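Long-range contact in FERM, ARHGEF and pleckstrin domain-containing protein 2 (Mus musculus, PDB 4GYV), which acts as a guanine nucleotide exchange factor that activates the small GTPase RAC1, with roles in semaphorin signalling and actin remodelling: residues 90-103 with 177-191. Numbering follows the deposited sequence.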
loop_
_atom_site.group_PDB
_atom_site.type_symbol
_atom_site.label_atom_id
_atom_site.label_comp_id
_atom_site.label_asym_id
_atom_site.label_seq_id
_atom_site.Cartn_x
_atom_site.Cartn_y
_atom_site.Cartn_z
ATOM N N ARG A 90 -4.680 -5.309 -25.093
ATOM C CA ARG A 90 -6.084 -4.967 -25.167
ATOM C C ARG A 90 -6.727 -5.283 -23.841
ATOM O O ARG A 90 -6.105 -5.907 -22.992
ATOM C CB ARG A 90 -6.756 -5.747 -26.277
ATOM C CG ARG A 90 -6.557 -7.194 -26.150
ATOM C CD ARG A 90 -7.566 -7.902 -26.978
ATOM N NE ARG A 90 -7.683 -9.307 -26.595
ATOM C CZ ARG A 90 -8.795 -10.012 -26.772
ATOM N NH1 ARG A 90 -8.833 -11.296 -26.397
ATOM N NH2 ARG A 90 -9.869 -9.412 -27.313
ATOM N N ILE A 91 -7.977 -4.865 -23.676
ATOM C CA ILE A 91 -8.628 -4.907 -22.377
ATOM C C ILE A 91 -10.107 -5.278 -22.519
ATOM O O ILE A 91 -10.760 -5.685 -21.548
ATOM C CB ILE A 91 -8.503 -3.534 -21.683
ATOM C CG1 ILE A 91 -8.894 -3.617 -20.218
ATOM C CG2 ILE A 91 -9.390 -2.513 -22.382
ATOM C CD1 ILE A 91 -8.023 -4.507 -19.441
ATOM N N GLY A 92 -10.618 -5.159 -23.739
ATOM C CA GLY A 92 -12.048 -5.247 -23.998
ATOM C C GLY A 92 -12.694 -6.585 -23.701
ATOM O O GLY A 92 -13.854 -6.642 -23.311
ATOM N N ASP A 93 -11.951 -7.664 -23.902
ATOM C CA ASP A 93 -12.461 -8.997 -23.606
ATOM C C ASP A 93 -12.763 -9.131 -22.125
ATOM O O ASP A 93 -13.775 -9.723 -21.742
ATOM C CB ASP A 93 -11.457 -10.073 -24.027
ATOM C CG ASP A 93 -10.031 -9.750 -23.604
ATOM O OD1 ASP A 93 -9.697 -8.552 -23.437
ATOM O OD2 ASP A 93 -9.237 -10.699 -23.452
ATOM N N ILE A 94 -11.876 -8.567 -21.306
ATOM C CA ILE A 94 -12.003 -8.610 -19.863
ATOM C C ILE A 94 -13.174 -7.733 -19.409
ATOM O O ILE A 94 -14.035 -8.182 -18.654
ATOM C CB ILE A 94 -10.676 -8.202 -19.204
ATOM C CG1 ILE A 94 -9.614 -9.232 -19.556
ATOM C CG2 ILE A 94 -10.801 -8.068 -17.688
ATOM C CD1 ILE A 94 -8.314 -8.946 -18.956
ATOM N N LEU A 95 -13.214 -6.502 -19.902
ATOM C CA LEU A 95 -14.323 -5.602 -19.624
ATOM C C LEU A 95 -15.661 -6.237 -19.962
ATOM O O LEU A 95 -16.641 -6.118 -19.220
ATOM C CB LEU A 95 -14.169 -4.312 -20.424
ATOM C CG LEU A 95 -12.904 -3.522 -20.119
ATOM C CD1 LEU A 95 -12.850 -2.289 -20.967
ATOM C CD2 LEU A 95 -12.847 -3.160 -18.652
ATOM N N LEU A 96 -15.711 -6.907 -21.096
ATOM C CA LEU A 96 -16.966 -7.454 -21.550
ATOM C C LEU A 96 -17.388 -8.582 -20.650
ATOM O O LEU A 96 -18.551 -8.698 -20.306
ATOM C CB LEU A 96 -16.820 -7.964 -22.959
ATOM C CG LEU A 96 -17.959 -8.828 -23.469
ATOM C CD1 LEU A 96 -19.199 -7.999 -23.565
ATOM C CD2 LEU A 96 -17.576 -9.393 -24.809
ATOM N N ARG A 97 -16.441 -9.429 -20.278
ATOM C CA ARG A 97 -16.754 -10.532 -19.380
ATOM C C ARG A 97 -17.294 -9.963 -18.057
ATOM O O ARG A 97 -18.375 -10.321 -17.608
ATOM C CB ARG A 97 -15.524 -11.434 -19.176
ATOM C CG ARG A 97 -15.716 -12.587 -18.185
ATOM C CD ARG A 97 -14.586 -13.625 -18.221
ATOM N NE ARG A 97 -13.288 -13.068 -17.845
ATOM C CZ ARG A 97 -12.246 -12.942 -18.675
ATOM N NH1 ARG A 97 -11.098 -12.418 -18.236
ATOM N NH2 ARG A 97 -12.336 -13.348 -19.941
ATOM N N ASN A 98 -16.564 -9.039 -17.461
ATOM C CA ASN A 98 -16.997 -8.446 -16.200
ATOM C C ASN A 98 -18.250 -7.565 -16.269
ATOM O O ASN A 98 -19.058 -7.596 -15.348
ATOM C CB ASN A 98 -15.836 -7.717 -15.513
ATOM C CG ASN A 98 -14.735 -8.660 -15.122
ATOM O OD1 ASN A 98 -14.664 -9.095 -13.975
ATOM N ND2 ASN A 98 -13.893 -9.028 -16.089
HETATM N N MSE A 99 -18.438 -6.797 -17.340
HETATM C CA MSE A 99 -19.674 -6.025 -17.426
HETATM C C MSE A 99 -20.881 -6.952 -17.503
HETATM O O MSE A 99 -21.903 -6.695 -16.885
HETATM C CB MSE A 99 -19.663 -5.018 -18.569
HETATM C CG MSE A 99 -18.634 -3.893 -18.414
HETATM SE SE MSE A 99 -18.460 -3.011 -16.648
HETATM C CE MSE A 99 -16.919 -3.919 -15.983
ATOM N N ARG A 100 -20.752 -8.052 -18.234
ATOM C CA ARG A 100 -21.802 -9.065 -18.253
ATOM C C ARG A 100 -22.044 -9.643 -16.853
ATOM O O ARG A 100 -23.181 -9.866 -16.470
ATOM C CB ARG A 100 -21.471 -10.206 -19.239
ATOM C CG ARG A 100 -21.951 -10.044 -20.700
ATOM C CD ARG A 100 -22.047 -11.406 -21.433
ATOM N NE ARG A 100 -20.769 -12.126 -21.478
ATOM C CZ ARG A 100 -20.380 -13.052 -20.597
ATOM N NH1 ARG A 100 -19.194 -13.640 -20.720
ATOM N NH2 ARG A 100 -21.167 -13.391 -19.585
ATOM N N GLN A 101 -20.972 -9.907 -16.109
ATOM C CA GLN A 101 -21.073 -10.523 -14.788
ATOM C C GLN A 101 -21.816 -9.609 -13.841
ATOM O O GLN A 101 -22.543 -10.051 -12.958
ATOM C CB GLN A 101 -19.690 -10.768 -14.207
ATOM C CG GLN A 101 -19.186 -12.163 -14.362
ATOM C CD GLN A 101 -17.669 -12.241 -14.246
ATOM O OE1 GLN A 101 -17.011 -11.295 -13.771
ATOM N NE2 GLN A 101 -17.096 -13.370 -14.698
ATOM N N LEU A 102 -21.603 -8.320 -14.031
ATOM C CA LEU A 102 -22.112 -7.305 -13.141
ATOM C C LEU A 102 -23.629 -7.370 -13.098
ATOM O O LEU A 102 -24.242 -7.030 -12.091
ATOM C CB LEU A 102 -21.642 -5.953 -13.654
ATOM C CG LEU A 102 -21.799 -4.717 -12.805
ATOM C CD1 LEU A 102 -21.134 -4.951 -11.485
ATOM C CD2 LEU A 102 -21.143 -3.577 -13.556
ATOM N N LYS A 103 -24.234 -7.821 -14.191
ATOM C CA LYS A 103 -25.683 -7.895 -14.260
ATOM C C LYS A 103 -26.259 -8.756 -13.142
ATOM O O LYS A 103 -27.358 -8.505 -12.656
ATOM C CB LYS A 103 -26.136 -8.408 -15.626
ATOM C CG LYS A 103 -25.840 -7.459 -16.771
ATOM C CD LYS A 103 -26.391 -8.012 -18.075
ATOM C CE LYS A 103 -26.045 -7.122 -19.256
ATOM N NZ LYS A 103 -26.327 -7.782 -20.570
ATOM N N ASP A 177 -9.907 -4.820 -30.515
ATOM C CA ASP A 177 -10.665 -4.534 -29.312
ATOM C C ASP A 177 -12.023 -3.844 -29.528
ATOM O O ASP A 177 -12.782 -3.670 -28.580
ATOM C CB ASP A 177 -9.803 -3.741 -28.323
ATOM C CG ASP A 177 -9.846 -4.320 -26.927
ATOM O OD1 ASP A 177 -10.392 -5.439 -26.786
ATOM O OD2 ASP A 177 -9.323 -3.672 -25.986
ATOM N N TYR A 178 -12.336 -3.472 -30.763
ATOM C CA TYR A 178 -13.552 -2.702 -31.026
ATOM C C TYR A 178 -14.821 -3.408 -30.567
ATOM O O TYR A 178 -15.557 -2.881 -29.743
ATOM C CB TYR A 178 -13.651 -2.348 -32.504
ATOM C CG TYR A 178 -14.745 -1.367 -32.844
ATOM C CD1 TYR A 178 -14.554 -0.003 -32.680
ATOM C CD2 TYR A 178 -15.962 -1.803 -33.353
ATOM C CE1 TYR A 178 -15.550 0.899 -33.002
ATOM C CE2 TYR A 178 -16.961 -0.915 -33.674
ATOM C CZ TYR A 178 -16.753 0.434 -33.502
ATOM O OH TYR A 178 -17.754 1.323 -33.826
ATOM N N ALA A 179 -15.057 -4.609 -31.086
ATOM C CA ALA A 179 -16.287 -5.355 -30.813
ATOM C C ALA A 179 -16.502 -5.673 -29.342
ATOM O O ALA A 179 -17.619 -5.546 -28.829
ATOM C CB ALA A 179 -16.284 -6.614 -31.575
ATOM N N ASP A 180 -15.444 -6.120 -28.672
ATOM C CA ASP A 180 -15.575 -6.469 -27.278
ATOM C C ASP A 180 -15.896 -5.225 -26.455
ATOM O O ASP A 180 -16.627 -5.297 -25.477
ATOM C CB ASP A 180 -14.303 -7.155 -26.759
ATOM C CG ASP A 180 -14.164 -8.601 -27.231
ATOM O OD1 ASP A 180 -15.164 -9.209 -27.675
ATOM O OD2 ASP A 180 -13.039 -9.138 -27.134
ATOM N N CYS A 181 -15.358 -4.077 -26.844
ATOM C CA CYS A 181 -15.553 -2.875 -26.046
ATOM C C CYS A 181 -16.951 -2.339 -26.228
ATOM O O CYS A 181 -17.583 -1.890 -25.271
ATOM C CB CYS A 181 -14.531 -1.806 -26.401
ATOM S SG CYS A 181 -12.928 -2.097 -25.638
ATOM N N HIS A 182 -17.433 -2.392 -27.462
ATOM C CA HIS A 182 -18.783 -1.944 -27.748
ATOM C C HIS A 182 -19.781 -2.831 -27.033
ATOM O O HIS A 182 -20.751 -2.345 -26.450
ATOM C CB HIS A 182 -19.045 -1.888 -29.258
ATOM C CG HIS A 182 -18.666 -0.577 -29.880
ATOM N ND1 HIS A 182 -19.597 0.384 -30.219
ATOM C CD2 HIS A 182 -17.457 -0.055 -30.205
ATOM C CE1 HIS A 182 -18.978 1.435 -30.731
ATOM N NE2 HIS A 182 -17.680 1.194 -30.733
ATOM N N GLU A 183 -19.523 -4.130 -27.053
ATOM C CA GLU A 183 -20.374 -5.073 -26.345
ATOM C C GLU A 183 -20.416 -4.751 -24.854
ATOM O O GLU A 183 -21.486 -4.679 -24.252
ATOM C CB GLU A 183 -19.902 -6.508 -26.590
ATOM C CG GLU A 183 -20.666 -7.216 -27.675
ATOM C CD GLU A 183 -22.159 -7.076 -27.473
ATOM O OE1 GLU A 183 -22.865 -6.712 -28.446
ATOM O OE2 GLU A 183 -22.625 -7.319 -26.335
ATOM N N ALA A 184 -19.242 -4.534 -24.274
ATOM C CA ALA A 184 -19.113 -4.204 -22.861
ATOM C C ALA A 184 -19.836 -2.902 -22.508
ATOM O O ALA A 184 -20.483 -2.802 -21.464
ATOM C CB ALA A 184 -17.642 -4.111 -22.482
ATOM N N LEU A 185 -19.716 -1.902 -23.373
ATOM C CA LEU A 185 -20.370 -0.637 -23.118
ATOM C C LEU A 185 -21.879 -0.821 -23.090
ATOM O O LEU A 185 -22.590 -0.192 -22.292
ATOM C CB LEU A 185 -20.005 0.373 -24.185
ATOM C CG LEU A 185 -20.741 1.706 -24.062
ATOM C CD1 LEU A 185 -20.530 2.328 -22.707
ATOM C CD2 LEU A 185 -20.269 2.640 -25.136
ATOM N N LYS A 186 -22.363 -1.686 -23.973
ATOM C CA LYS A 186 -23.784 -1.973 -24.036
ATOM C C LYS A 186 -24.202 -2.593 -22.707
ATOM O O LYS A 186 -25.219 -2.229 -22.142
ATOM C CB LYS A 186 -24.084 -2.893 -25.220
ATOM C CG LYS A 186 -25.552 -3.242 -25.417
ATOM C CD LYS A 186 -25.709 -4.253 -26.561
ATOM C CE LYS A 186 -27.105 -4.872 -26.628
ATOM N NZ LYS A 186 -27.270 -5.765 -27.825
ATOM N N ALA A 187 -23.372 -3.490 -22.189
ATOM C CA ALA A 187 -23.658 -4.174 -20.936
ATOM C C ALA A 187 -23.738 -3.234 -19.728
ATOM O O ALA A 187 -24.709 -3.257 -18.974
ATOM C CB ALA A 187 -22.614 -5.228 -20.691
ATOM N N ILE A 188 -22.695 -2.433 -19.537
ATOM C CA ILE A 188 -22.642 -1.491 -18.435
ATOM C C ILE A 188 -23.738 -0.430 -18.579
ATOM O O ILE A 188 -24.300 0.040 -17.594
ATOM C CB ILE A 188 -21.255 -0.819 -18.342
ATOM C CG1 ILE A 188 -21.199 0.116 -17.141
ATOM C CG2 ILE A 188 -20.930 -0.025 -19.608
ATOM C CD1 ILE A 188 -21.612 -0.546 -15.858
ATOM N N THR A 189 -24.054 -0.058 -19.807
ATOM C CA THR A 189 -25.134 0.887 -20.015
ATOM C C THR A 189 -26.472 0.293 -19.570
ATOM O O THR A 189 -27.286 0.986 -18.937
ATOM C CB THR A 189 -25.196 1.344 -21.463
ATOM O OG1 THR A 189 -23.994 2.059 -21.772
ATOM C CG2 THR A 189 -26.353 2.246 -21.664
ATOM N N GLU A 190 -26.686 -0.987 -19.880
ATOM C CA GLU A 190 -27.861 -1.699 -19.384
ATOM C C GLU A 190 -27.932 -1.614 -17.868
ATOM O O GLU A 190 -28.985 -1.343 -17.308
ATOM C CB GLU A 190 -27.865 -3.159 -19.828
ATOM C CG GLU A 190 -27.977 -3.320 -21.327
ATOM C CD GLU A 190 -28.180 -4.756 -21.764
ATOM O OE1 GLU A 190 -28.244 -5.628 -20.868
ATOM O OE2 GLU A 190 -28.280 -4.998 -22.997
ATOM N N VAL A 191 -26.803 -1.834 -17.206
ATOM C CA VAL A 191 -26.769 -1.825 -15.755
ATOM C C VAL A 191 -27.083 -0.442 -15.195
ATOM O O VAL A 191 -27.945 -0.299 -14.332
ATOM C CB VAL A 191 -25.416 -2.294 -15.227
ATOM C CG1 VAL A 191 -25.347 -2.104 -13.717
ATOM C CG2 VAL A 191 -25.212 -3.741 -15.579
#
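Two nearly parallel helices of the DH (RhoGEF) domain, an all-helical bundle that carries the exchange activity of such proteins, pack here through small residues. Helix 92-102 and helix 178-191 run in the same direction, 24° apart, with axes 7.8 Å from each other. The backbones come nearest at Leu96 and Ala184, with Gly92 and Cys181 next. Ala184 CB sits 3.5 Å from Leu96 CA, against the backbone itself. Leu96 has CG anti to its own N (chi1 167°), which sets CD1 beside Glu183 CB. One turn on, Ala187 CB meets Met99 CB. Met99 is a selenomethionine; its bent chain runs alongside Ile188, with SE 3.9 Å from Ile188 CB. Leu102 joins the strip through CD2, which touches Ile188 CD1. Leu95 and Leu102 also touch helix 152-170, so the strip is part of the wider bundle core.

Charged groups close both ends. At the first, the carboxylate of Asp177 grips the start of helix 92-102. Its OD2 accepts from Ile91 N at 2.9 Å, almost straight at 174°, and from Gly92 N at 3.0 Å, both on the syn side. These bonds satisfy two backbone N-H groups that the first helical turn cannot pair. Asp93 and Asp180 share Arg90: Asp93 CG lies over one guanidinium face, while Asp180 OD2 comes to the edge in a weakly bonded salt bridge. Asp93 is also paired with Arg72 of helix 56-77. At the far end the extended chain of Lys103 passes Val191 CG2 and forms a salt bridge with Glu190. There Lys103 NZ lies 2.9 Å from Glu190 OE1, approaching from above the carboxylate plane.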